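Local coordinates for arabinofuranosidase (Bifidobacterium longum, PDB 2Y2W), which hydrolyses terminal alpha-L-arabinofuranosyl bonds in plant cell-wall arabinan and arabinoxylan, as an intracellular exo-acting glycosidase of family 51, at residues E81-T86 with E420-A425; R109-N114 with I163-N168; D123-R128 with G148-Y153; M133-A138 with E367-S372. All blocks are in the same frame, centred on the assembly; numbering follows the deposited sequence.

Contact 2 is the core of the set: two neighbouring parallel strands of the (beta/alpha)8 barrel, joined by backbone hydrogen bonds and carrying an arginine into the active centre. Contact 3, also largely buried, packs a loop against the start of helix 149-159, which leads into strand 162-167; there glycines and carboxylates do the work. The centres of contacts 1, 3 and 4 lie 24 to 25 Å from the chain centre, that of contact 2 about 12 Å. Contact 1, at the surface, joins two loops by directed polar bonds; contact 4, partly buried, lays an arginine of a short strand over a tryptophan from a loop distant in sequence. A salt bridge from Asp123 to Arg134 ties contact 3 to contact 4.

Contact 1 of 4, residues E81-T86 with E420-A425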
# COMPACT_ATOMS: atom_id res chain seq x y z
N GLU D 81 11.72 -28.26 21.25
CA GLU D 81 12.03 -29.62 20.82
C GLU D 81 11.25 -30.60 21.69
O GLU D 81 11.76 -31.05 22.72
CB GLU D 81 13.54 -29.89 20.91
CG GLU D 81 14.03 -31.05 20.04
CD GLU D 81 15.55 -31.17 20.00
OE1 GLU D 81 16.25 -30.15 20.18
OE2 GLU D 81 16.05 -32.29 19.77
N PRO D 82 10.00 -30.92 21.30
CA PRO D 82 9.06 -31.70 22.12
C PRO D 82 9.53 -33.10 22.50
O PRO D 82 9.14 -33.63 23.55
CB PRO D 82 7.82 -31.81 21.23
CG PRO D 82 7.94 -30.70 20.25
CD PRO D 82 9.41 -30.56 20.00
N SER D 83 10.37 -33.70 21.66
CA SER D 83 10.85 -35.06 21.86
C SER D 83 12.19 -35.12 22.59
O SER D 83 12.77 -36.19 22.75
CB SER D 83 10.96 -35.79 20.52
OG SER D 83 11.94 -35.18 19.70
N HIS D 84 12.68 -33.96 23.04
CA HIS D 84 13.96 -33.88 23.75
C HIS D 84 13.86 -34.39 25.19
O HIS D 84 12.85 -34.14 25.86
CB HIS D 84 14.49 -32.45 23.73
CG HIS D 84 15.92 -32.34 24.14
ND1 HIS D 84 16.30 -32.18 25.46
CD2 HIS D 84 17.06 -32.38 23.42
CE1 HIS D 84 17.62 -32.12 25.52
NE2 HIS D 84 18.11 -32.24 24.30
N PRO D 85 14.89 -35.11 25.67
CA PRO D 85 14.91 -35.66 27.04
C PRO D 85 14.71 -34.65 28.18
O PRO D 85 14.58 -35.06 29.33
CB PRO D 85 16.31 -36.30 27.13
CG PRO D 85 16.63 -36.68 25.74
CD PRO D 85 16.04 -35.60 24.88
N THR D 86 14.70 -33.36 27.86
CA THR D 86 14.48 -32.31 28.87
C THR D 86 13.26 -31.42 28.55
O THR D 86 13.01 -30.43 29.24
CB THR D 86 15.72 -31.40 29.05
OG1 THR D 86 16.01 -30.71 27.83
CG2 THR D 86 16.93 -32.21 29.49
N GLU D 420 22.34 -29.37 20.67
CA GLU D 420 22.40 -30.49 19.72
C GLU D 420 21.14 -31.35 19.72
O GLU D 420 20.44 -31.45 20.73
CB GLU D 420 23.63 -31.36 19.99
CG GLU D 420 24.87 -30.96 19.19
CD GLU D 420 25.56 -29.72 19.71
OE1 GLU D 420 25.33 -29.36 20.89
OE2 GLU D 420 26.33 -29.09 18.95
N GLU D 421 20.86 -31.96 18.57
CA GLU D 421 19.69 -32.81 18.38
C GLU D 421 19.65 -33.95 19.40
O GLU D 421 20.60 -34.74 19.50
CB GLU D 421 19.67 -33.40 16.96
CG GLU D 421 19.66 -32.38 15.83
CD GLU D 421 19.97 -33.00 14.47
OE1 GLU D 421 19.89 -34.24 14.33
OE2 GLU D 421 20.31 -32.24 13.53
N HIS D 422 18.56 -34.01 20.15
CA HIS D 422 18.31 -35.07 21.15
C HIS D 422 19.46 -35.23 22.15
O HIS D 422 19.61 -36.29 22.78
CB HIS D 422 18.00 -36.39 20.44
CG HIS D 422 16.92 -37.19 21.10
ND1 HIS D 422 17.14 -37.93 22.25
CD2 HIS D 422 15.62 -37.38 20.78
CE1 HIS D 422 16.02 -38.53 22.60
NE2 HIS D 422 15.08 -38.21 21.72
N GLY D 423 20.26 -34.18 22.30
CA GLY D 423 21.44 -34.23 23.15
C GLY D 423 21.66 -32.99 23.99
O GLY D 423 20.70 -32.28 24.31
N PRO D 424 22.92 -32.70 24.34
CA PRO D 424 23.24 -31.66 25.31
C PRO D 424 23.16 -30.24 24.76
O PRO D 424 23.13 -30.04 23.54
CB PRO D 424 24.69 -31.98 25.69
CG PRO D 424 25.26 -32.57 24.46
CD PRO D 424 24.14 -33.31 23.78
N ALA D 425 23.11 -29.27 25.67
CA ALA D 425 23.28 -27.87 25.33
C ALA D 425 24.53 -27.37 26.04
O ALA D 425 24.78 -27.74 27.19
CB ALA D 425 22.07 -27.07 25.76
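Glu81 and His84, at the two ends of a type I beta turn, grip a type II turn running from Glu420 to Gly423, so that two loops of the barrel enzyme meet at its surface turn against turn. His84, the buried residue of the contact, makes the shorter bond. With CG anti to the backbone N (chi1 -167°), its ring edge faces the other loop, and His84 NE2 donates to Gly423 O at 2.6 Å, the oxygen in the ring plane and the donor on a carbonyl lone pair. His84 ND1 accepts the backbone N of Thr86 at 3.1 Å, the donor tilted out of the ring plane, so both ring nitrogens are occupied. A phenylalanine in place of His84 would probably leave Gly423 O without this donor and Thr86 N without its acceptor. The extended Glu81 side chain brings OE2 to the backbone N of His422 at 3.1 Å, a fairly straight bond (163°) on the syn lone pair. Its other oxygen, OE1, is taken by a salt bridge to Arg93, whose NH1 also serves Glu420 O; one arginine thus binds both loops. Within the second turn Gly423 N closes on Glu420 O, while the Glu421 carboxylate turns elsewhere, to His374. The exposed His422 ring is covered on one face by Pro85, a CH-pi contact with CD 3.9 Å from the ring centroid.

Contact 2 of 4, residues R109-N114 with I163-N168; sequences RYPGGN and IMLAVN
Arg109 and Met164 sit side by side on neighbouring parallel strands of the (beta/alpha)8 barrel, 107-110 and 162-167, with their side chains on the same face of the sheet. Two backbone bonds fix the register: Tyr110 N donates to Met164 O at 2.9 Å, and Ala166 N to Tyr110 O at 2.8 Å. The Arg109 chain, extended from CG to NE, runs past the methionine sulfur. Arg109 CB is 4.1 Å from Met164 SD, CG is equally near that sulfur and Met164 O, 3.9 Å from each, and CD makes the closest side-chain approach, 3.7 Å from SD. Beyond it the guanidinium leaves the strand pair for the active centre. NE has a long, weak ion pair with Asp339, NH1 forms a salt bridge with Glu340, probably the catalytic nucleophile as in related family 51 enzymes, and NH2 bonds Asn214 OD1. One guanidinium face is covered by Gly112 O, 3.5 Å above the plane and over its centre, and Phe67 adds a cation-pi contact. Tyr110 and Leu165 occupy the other face of the sheet, on the helix side. They lie alongside each other, Leu165 CD1 at the tyrosine ring edge, 4.1 Å from Tyr110 CD2, while Tyr110 OH bonds His70. After Tyr110 a cis peptide turns the chain, and Pro111 CD packs against Ala166 O at 3.4 Å. The chemistry is thus divided: backbone bonds and apolar atoms fix the strands, and the buried charge of Arg109 is met by polar partners of the site, consistent with a part in positioning Glu340 and Asn214.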
# COMPACT_ATOMS: atom_id res chain seq x y z
N ARG D 109 13.91 -10.53 21.72
CA ARG D 109 13.26 -10.03 20.51
C ARG D 109 12.72 -11.19 19.67
O ARG D 109 13.40 -12.20 19.48
CB ARG D 109 14.25 -9.18 19.71
CG ARG D 109 13.66 -8.44 18.53
CD ARG D 109 14.58 -7.32 18.09
NE ARG D 109 14.12 -6.68 16.86
CZ ARG D 109 14.69 -6.86 15.67
NH1 ARG D 109 15.75 -7.65 15.54
NH2 ARG D 109 14.19 -6.23 14.61
N TYR D 110 11.49 -11.02 19.18
CA TYR D 110 10.74 -12.09 18.52
C TYR D 110 9.72 -11.47 17.56
O TYR D 110 9.18 -10.41 17.85
CB TYR D 110 10.03 -12.94 19.58
CG TYR D 110 9.26 -14.13 19.05
CD1 TYR D 110 9.91 -15.32 18.74
CD2 TYR D 110 7.88 -14.07 18.87
CE1 TYR D 110 9.21 -16.42 18.25
CE2 TYR D 110 7.17 -15.15 18.38
CZ TYR D 110 7.84 -16.33 18.07
OH TYR D 110 7.14 -17.41 17.59
N PRO D 111 9.46 -12.13 16.41
CA PRO D 111 10.09 -13.34 15.88
C PRO D 111 11.15 -13.07 14.79
O PRO D 111 11.58 -14.00 14.12
CB PRO D 111 8.91 -14.09 15.27
CG PRO D 111 7.98 -13.01 14.80
CD PRO D 111 8.30 -11.74 15.58
N GLY D 112 11.54 -11.80 14.62
CA GLY D 112 12.47 -11.42 13.57
C GLY D 112 12.85 -9.94 13.60
O GLY D 112 12.28 -9.17 14.35
N GLY D 113 13.83 -9.55 12.78
CA GLY D 113 14.53 -10.45 11.87
C GLY D 113 13.88 -10.53 10.50
O GLY D 113 12.68 -10.31 10.37
N ASN D 114 14.69 -10.85 9.49
CA ASN D 114 14.22 -10.97 8.11
C ASN D 114 12.96 -11.82 7.95
O ASN D 114 12.13 -11.56 7.07
CB ASN D 114 15.33 -11.53 7.22
CG ASN D 114 16.56 -10.65 7.20
OD1 ASN D 114 16.56 -9.54 7.73
ND2 ASN D 114 17.63 -11.15 6.58
N ILE D 163 9.10 -9.65 26.46
CA ILE D 163 9.00 -9.86 25.01
C ILE D 163 9.11 -8.55 24.24
O ILE D 163 8.45 -7.56 24.58
CB ILE D 163 7.67 -10.57 24.61
CG1 ILE D 163 7.56 -11.93 25.29
CG2 ILE D 163 7.57 -10.71 23.09
CD1 ILE D 163 6.21 -12.59 25.15
N MET D 164 9.95 -8.56 23.21
CA MET D 164 10.05 -7.45 22.27
C MET D 164 9.48 -7.90 20.92
O MET D 164 10.16 -8.57 20.14
CB MET D 164 11.50 -6.99 22.14
CG MET D 164 11.67 -5.61 21.54
SD MET D 164 13.34 -5.32 20.92
CE MET D 164 14.29 -5.27 22.44
N LEU D 165 8.23 -7.54 20.67
CA LEU D 165 7.50 -8.08 19.52
C LEU D 165 7.66 -7.25 18.26
O LEU D 165 7.34 -6.06 18.25
CB LEU D 165 6.02 -8.28 19.86
CG LEU D 165 5.17 -9.17 18.95
CD1 LEU D 165 5.85 -10.49 18.63
CD2 LEU D 165 3.81 -9.42 19.59
N ALA D 166 8.15 -7.88 17.21
CA ALA D 166 8.30 -7.24 15.91
C ALA D 166 7.11 -7.60 15.01
O ALA D 166 6.68 -8.76 14.98
CB ALA D 166 9.60 -7.67 15.26
N VAL D 167 6.59 -6.60 14.30
CA VAL D 167 5.48 -6.82 13.38
C VAL D 167 5.92 -6.70 11.92
O VAL D 167 6.87 -5.97 11.61
CB VAL D 167 4.27 -5.88 13.65
CG1 VAL D 167 3.54 -6.28 14.94
CG2 VAL D 167 4.71 -4.41 13.71
N ASN D 168 5.23 -7.42 11.04
CA ASN D 168 5.47 -7.37 9.60
C ASN D 168 5.21 -5.98 9.04
O ASN D 168 4.13 -5.41 9.23
CB ASN D 168 4.57 -8.41 8.90
CG ASN D 168 4.90 -8.59 7.42
OD1 ASN D 168 5.37 -7.67 6.75
ND2 ASN D 168 4.64 -9.78 6.90

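Contact 3 of 4, residues D123-R128 with G148-Y153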
# COMPACT_ATOMS: atom_id res chain seq x y z
N ASP D 123 -1.07 -17.19 11.58
CA ASP D 123 -0.64 -18.54 11.21
C ASP D 123 -0.05 -19.30 12.39
O ASP D 123 -0.01 -20.53 12.38
CB ASP D 123 0.38 -18.50 10.07
CG ASP D 123 -0.25 -18.13 8.74
OD1 ASP D 123 -1.49 -18.23 8.60
OD2 ASP D 123 0.51 -17.75 7.82
N GLY D 124 0.40 -18.56 13.41
CA GLY D 124 1.04 -19.15 14.57
C GLY D 124 0.20 -19.16 15.83
O GLY D 124 0.71 -19.45 16.91
N ILE D 125 -1.08 -18.83 15.70
CA ILE D 125 -2.02 -18.84 16.83
C ILE D 125 -3.04 -19.97 16.69
O ILE D 125 -3.16 -20.58 15.62
CB ILE D 125 -2.75 -17.48 17.04
CG1 ILE D 125 -3.70 -17.18 15.87
CG2 ILE D 125 -1.74 -16.35 17.26
CD1 ILE D 125 -4.71 -16.09 16.15
N GLY D 126 -3.77 -20.24 17.77
CA GLY D 126 -4.77 -21.30 17.78
C GLY D 126 -4.15 -22.67 17.96
O GLY D 126 -2.96 -22.78 18.25
N PRO D 127 -4.96 -23.73 17.79
CA PRO D 127 -4.50 -25.11 17.95
C PRO D 127 -3.47 -25.50 16.88
O PRO D 127 -3.71 -25.30 15.69
CB PRO D 127 -5.78 -25.94 17.78
CG PRO D 127 -6.91 -24.97 18.02
CD PRO D 127 -6.41 -23.67 17.48
N ARG D 128 -2.33 -26.05 17.32
CA ARG D 128 -1.25 -26.46 16.42
C ARG D 128 -1.73 -27.31 15.25
O ARG D 128 -1.32 -27.09 14.11
CB ARG D 128 -0.17 -27.24 17.18
CG ARG D 128 0.81 -26.38 17.94
CD ARG D 128 2.00 -27.21 18.40
NE ARG D 128 2.76 -26.54 19.45
CZ ARG D 128 2.54 -26.69 20.75
NH1 ARG D 128 1.58 -27.50 21.19
NH2 ARG D 128 3.28 -26.04 21.63
N GLY D 148 4.50 -19.92 17.79
CA GLY D 148 3.92 -18.63 17.46
C GLY D 148 3.89 -17.78 18.71
O GLY D 148 4.52 -18.13 19.72
N ILE D 149 3.16 -16.67 18.67
CA ILE D 149 3.13 -15.73 19.78
C ILE D 149 2.47 -16.30 21.05
O ILE D 149 2.86 -15.93 22.16
CB ILE D 149 2.53 -14.34 19.37
CG1 ILE D 149 2.72 -13.29 20.47
CG2 ILE D 149 1.06 -14.47 18.95
CD1 ILE D 149 4.17 -13.03 20.84
N ASP D 150 1.49 -17.19 20.88
CA ASP D 150 0.89 -17.92 21.99
C ASP D 150 1.96 -18.73 22.73
O ASP D 150 2.06 -18.68 23.96
CB ASP D 150 -0.19 -18.88 21.49
CG ASP D 150 -1.50 -18.18 21.11
OD1 ASP D 150 -1.73 -17.03 21.54
OD2 ASP D 150 -2.30 -18.80 20.38
N ASP D 151 2.78 -19.45 21.96
CA ASP D 151 3.78 -20.36 22.50
C ASP D 151 5.00 -19.63 23.04
O ASP D 151 5.50 -19.96 24.11
CB ASP D 151 4.19 -21.39 21.45
CG ASP D 151 3.02 -22.25 20.98
OD1 ASP D 151 2.47 -23.01 21.81
OD2 ASP D 151 2.66 -22.17 19.79
N PHE D 152 5.48 -18.63 22.29
CA PHE D 152 6.63 -17.84 22.73
C PHE D 152 6.32 -17.04 23.99
O PHE D 152 7.22 -16.77 24.80
CB PHE D 152 7.17 -16.93 21.62
CG PHE D 152 8.48 -16.29 21.97
CD1 PHE D 152 9.67 -17.01 21.84
CD2 PHE D 152 8.54 -14.99 22.45
CE1 PHE D 152 10.89 -16.42 22.17
CE2 PHE D 152 9.75 -14.40 22.79
CZ PHE D 152 10.92 -15.12 22.64
N TYR D 153 5.05 -16.65 24.16
CA TYR D 153 4.59 -16.04 25.40
C TYR D 153 4.79 -16.99 26.58
O TYR D 153 5.31 -16.60 27.62
CB TYR D 153 3.12 -15.62 25.31
CG TYR D 153 2.54 -15.21 26.64
CD1 TYR D 153 2.85 -13.97 27.21
CD2 TYR D 153 1.71 -16.07 27.36
CE1 TYR D 153 2.33 -13.60 28.44
CE2 TYR D 153 1.19 -15.71 28.59
CZ TYR D 153 1.50 -14.47 29.13
OH TYR D 153 1.00 -14.10 30.35
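The N-terminus of helix 149-159, the helix that leads into barrel strand 162-167, is packed here against the loop 123-128, and Gly148 at the N-cap position is where the two backbones come closest. Gly124 O faces Gly148 CA in a CA-H...O contact of 3.4 Å. A side chain on Gly148 would run straight into that carbonyl oxygen, so the close approach depends on the bare alpha carbon. In the first turn of the helix, Asp150 reaches back to the loop: its OD2 takes the backbone N of Gly126 in a weak bond of 3.3 Å and lies 3.6 Å from Ile125 CA, while OD1 is held by Tyr183 OH. The positive phi of Gly126 (79°) is one that glycine adopts readily. Ile125 and Ile149 lie side by side, their CG2 methyls 3.8 Å apart; in Ile125 that methyl stands anti to the carbonyl carbon, with CG1 wedged between N and C (chi1 67°). Asp151 meets Arg128 at the margin. Arg128 NH2 is 3.1 Å from Asp151 OD1, but the oxygen lies well out of the guanidinium plane, and the salt bridge rests on charge alone. Arg154 shares OD1, Arg131 takes OD2, and Arg128 NE is directed to Glu146 O. Acidic side chains in a first helical turn are likely to be favoured by the helix dipole as well as by these arginines. The arrangement is that of a beta-alpha-beta unit of the (beta/alpha)8 barrel, in which the long loop after strand 107-110 folds back on the start of the helix that follows.

Contact 4 of 4, residues M133-A138 with E367-S372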
# COMPACT_ATOMS: atom_id res chain seq x y z
N MET D 133 1.03 -24.73 7.06
CA MET D 133 2.45 -24.83 6.81
C MET D 133 2.83 -23.81 5.74
O MET D 133 2.21 -23.76 4.67
CB MET D 133 2.84 -26.25 6.42
CG MET D 133 4.08 -26.74 7.15
SD MET D 133 4.05 -28.50 7.58
CE MET D 133 5.03 -29.19 6.25
N ARG D 134 3.83 -22.99 6.03
CA ARG D 134 4.13 -21.80 5.23
C ARG D 134 5.58 -21.73 4.76
O ARG D 134 6.46 -22.41 5.29
CB ARG D 134 3.79 -20.53 6.03
CG ARG D 134 2.30 -20.33 6.30
CD ARG D 134 1.60 -19.64 5.14
NE ARG D 134 0.24 -19.25 5.51
CZ ARG D 134 -0.87 -19.74 4.96
NH1 ARG D 134 -0.80 -20.65 3.99
NH2 ARG D 134 -2.05 -19.32 5.38
N ARG D 135 5.81 -20.90 3.75
CA ARG D 135 7.14 -20.61 3.24
C ARG D 135 7.73 -19.43 4.00
O ARG D 135 7.01 -18.50 4.37
CB ARG D 135 7.07 -20.20 1.77
CG ARG D 135 7.02 -21.33 0.77
CD ARG D 135 6.98 -20.75 -0.63
NE ARG D 135 7.37 -21.71 -1.65
CZ ARG D 135 7.49 -21.44 -2.95
NH1 ARG D 135 7.24 -20.22 -3.41
NH2 ARG D 135 7.86 -22.40 -3.79
N ASP D 136 9.04 -19.47 4.22
CA ASP D 136 9.78 -18.28 4.60
C ASP D 136 10.75 -17.93 3.47
O ASP D 136 11.65 -18.70 3.16
CB ASP D 136 10.55 -18.47 5.91
CG ASP D 136 11.52 -17.33 6.18
OD1 ASP D 136 11.10 -16.16 6.07
OD2 ASP D 136 12.69 -17.61 6.50
N LEU D 137 10.54 -16.77 2.86
CA LEU D 137 11.39 -16.30 1.76
C LEU D 137 12.79 -15.93 2.21
O LEU D 137 13.76 -16.19 1.50
CB LEU D 137 10.73 -15.12 1.05
CG LEU D 137 9.88 -15.39 -0.20
CD1 LEU D 137 8.68 -16.29 0.08
CD2 LEU D 137 9.43 -14.07 -0.79
N ALA D 138 12.90 -15.33 3.39
CA ALA D 138 14.17 -14.81 3.90
C ALA D 138 15.29 -15.86 4.01
O ALA D 138 16.42 -15.61 3.60
CB ALA D 138 13.96 -14.13 5.24
N GLU D 367 12.15 -29.01 -5.51
CA GLU D 367 12.40 -29.57 -4.18
C GLU D 367 11.74 -28.74 -3.08
O GLU D 367 11.76 -27.51 -3.13
CB GLU D 367 13.91 -29.68 -3.93
N PRO D 368 11.14 -29.42 -2.08
CA PRO D 368 10.56 -28.72 -0.93
C PRO D 368 11.63 -28.01 -0.11
O PRO D 368 12.74 -28.53 0.05
CB PRO D 368 9.91 -29.84 -0.12
CG PRO D 368 10.59 -31.08 -0.56
CD PRO D 368 10.91 -30.87 -2.00
N TRP D 369 11.30 -26.83 0.39
CA TRP D 369 12.22 -26.03 1.18
C TRP D 369 12.50 -26.74 2.51
O TRP D 369 11.61 -27.37 3.08
CB TRP D 369 11.64 -24.62 1.41
CG TRP D 369 11.38 -23.84 0.12
CD1 TRP D 369 11.32 -24.33 -1.16
CD2 TRP D 369 11.09 -22.43 0.02
NE1 TRP D 369 11.04 -23.32 -2.05
CE2 TRP D 369 10.89 -22.15 -1.35
CE3 TRP D 369 11.00 -21.39 0.94
CZ2 TRP D 369 10.61 -20.86 -1.82
CZ3 TRP D 369 10.71 -20.11 0.48
CH2 TRP D 369 10.52 -19.86 -0.89
N PRO D 370 13.76 -26.69 2.99
CA PRO D 370 14.15 -27.42 4.20
C PRO D 370 13.49 -26.93 5.50
O PRO D 370 13.26 -25.73 5.65
CB PRO D 370 15.67 -27.22 4.27
CG PRO D 370 15.93 -26.02 3.43
CD PRO D 370 14.92 -26.05 2.35
N LYS D 371 13.20 -27.86 6.40
CA LYS D 371 12.67 -27.54 7.73
C LYS D 371 13.79 -27.49 8.76
O LYS D 371 14.57 -28.43 8.88
CB LYS D 371 11.63 -28.59 8.16
CG LYS D 371 10.19 -28.19 7.92
CD LYS D 371 9.29 -29.39 7.66
CE LYS D 371 8.93 -30.14 8.93
NZ LYS D 371 7.92 -31.20 8.67
N SER D 372 13.86 -26.38 9.49
CA SER D 372 14.90 -26.13 10.50
C SER D 372 16.28 -26.73 10.18
O SER D 372 16.75 -27.64 10.87
CB SER D 372 14.43 -26.58 11.90
OG SER D 372 14.05 -27.95 11.90
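Arg135 sets out with CG anti to its carbonyl carbon (chi1 -83°) and then runs extended to NE, while Trp369 leaves its own backbone by a similar first torsion (chi1 -60°); the two side chains cross at about a right angle, and the arginine ends up over the indole. Arg135 belongs to strand 134-136 of a two-stranded antiparallel sheet, in the loop region after barrel strand 107-110, and Trp369 to the loop between helices 347-357 and 382-397. The whole arginine chain uses one indole face. Arg135 CB and CG pass near Trp369 CZ3, CD makes a CH-pi contact 3.8 Å from the centroid of the six-membered ring, and NE lies 3.4 Å from Trp369 CZ2. The guanidinium then settles almost flat on the indole, the planes 15° apart, with CZ2 beneath its centre. Asp136 O approaches the indole edge instead, 3.2 Å from Trp369 CZ3. Trp369 also stacks with the ring of His140. Replacing Trp369 by an alanine would probably strip Arg135 of the flat surface that holds its guanidinium and open a gap beside Leu137. A second subunit closes in on the same region, its Glu182 packing on Arg135 and its Ala244 on Trp369, so the contact lies at an interface of the assembly. Asp136 points its carboxylate elsewhere: OD2 accepts Trp139 N, and OD1 takes Asn118 ND2. At the far end of the indole, Leu137 CD1 packs against Trp369 CH2 at 4.1 Å.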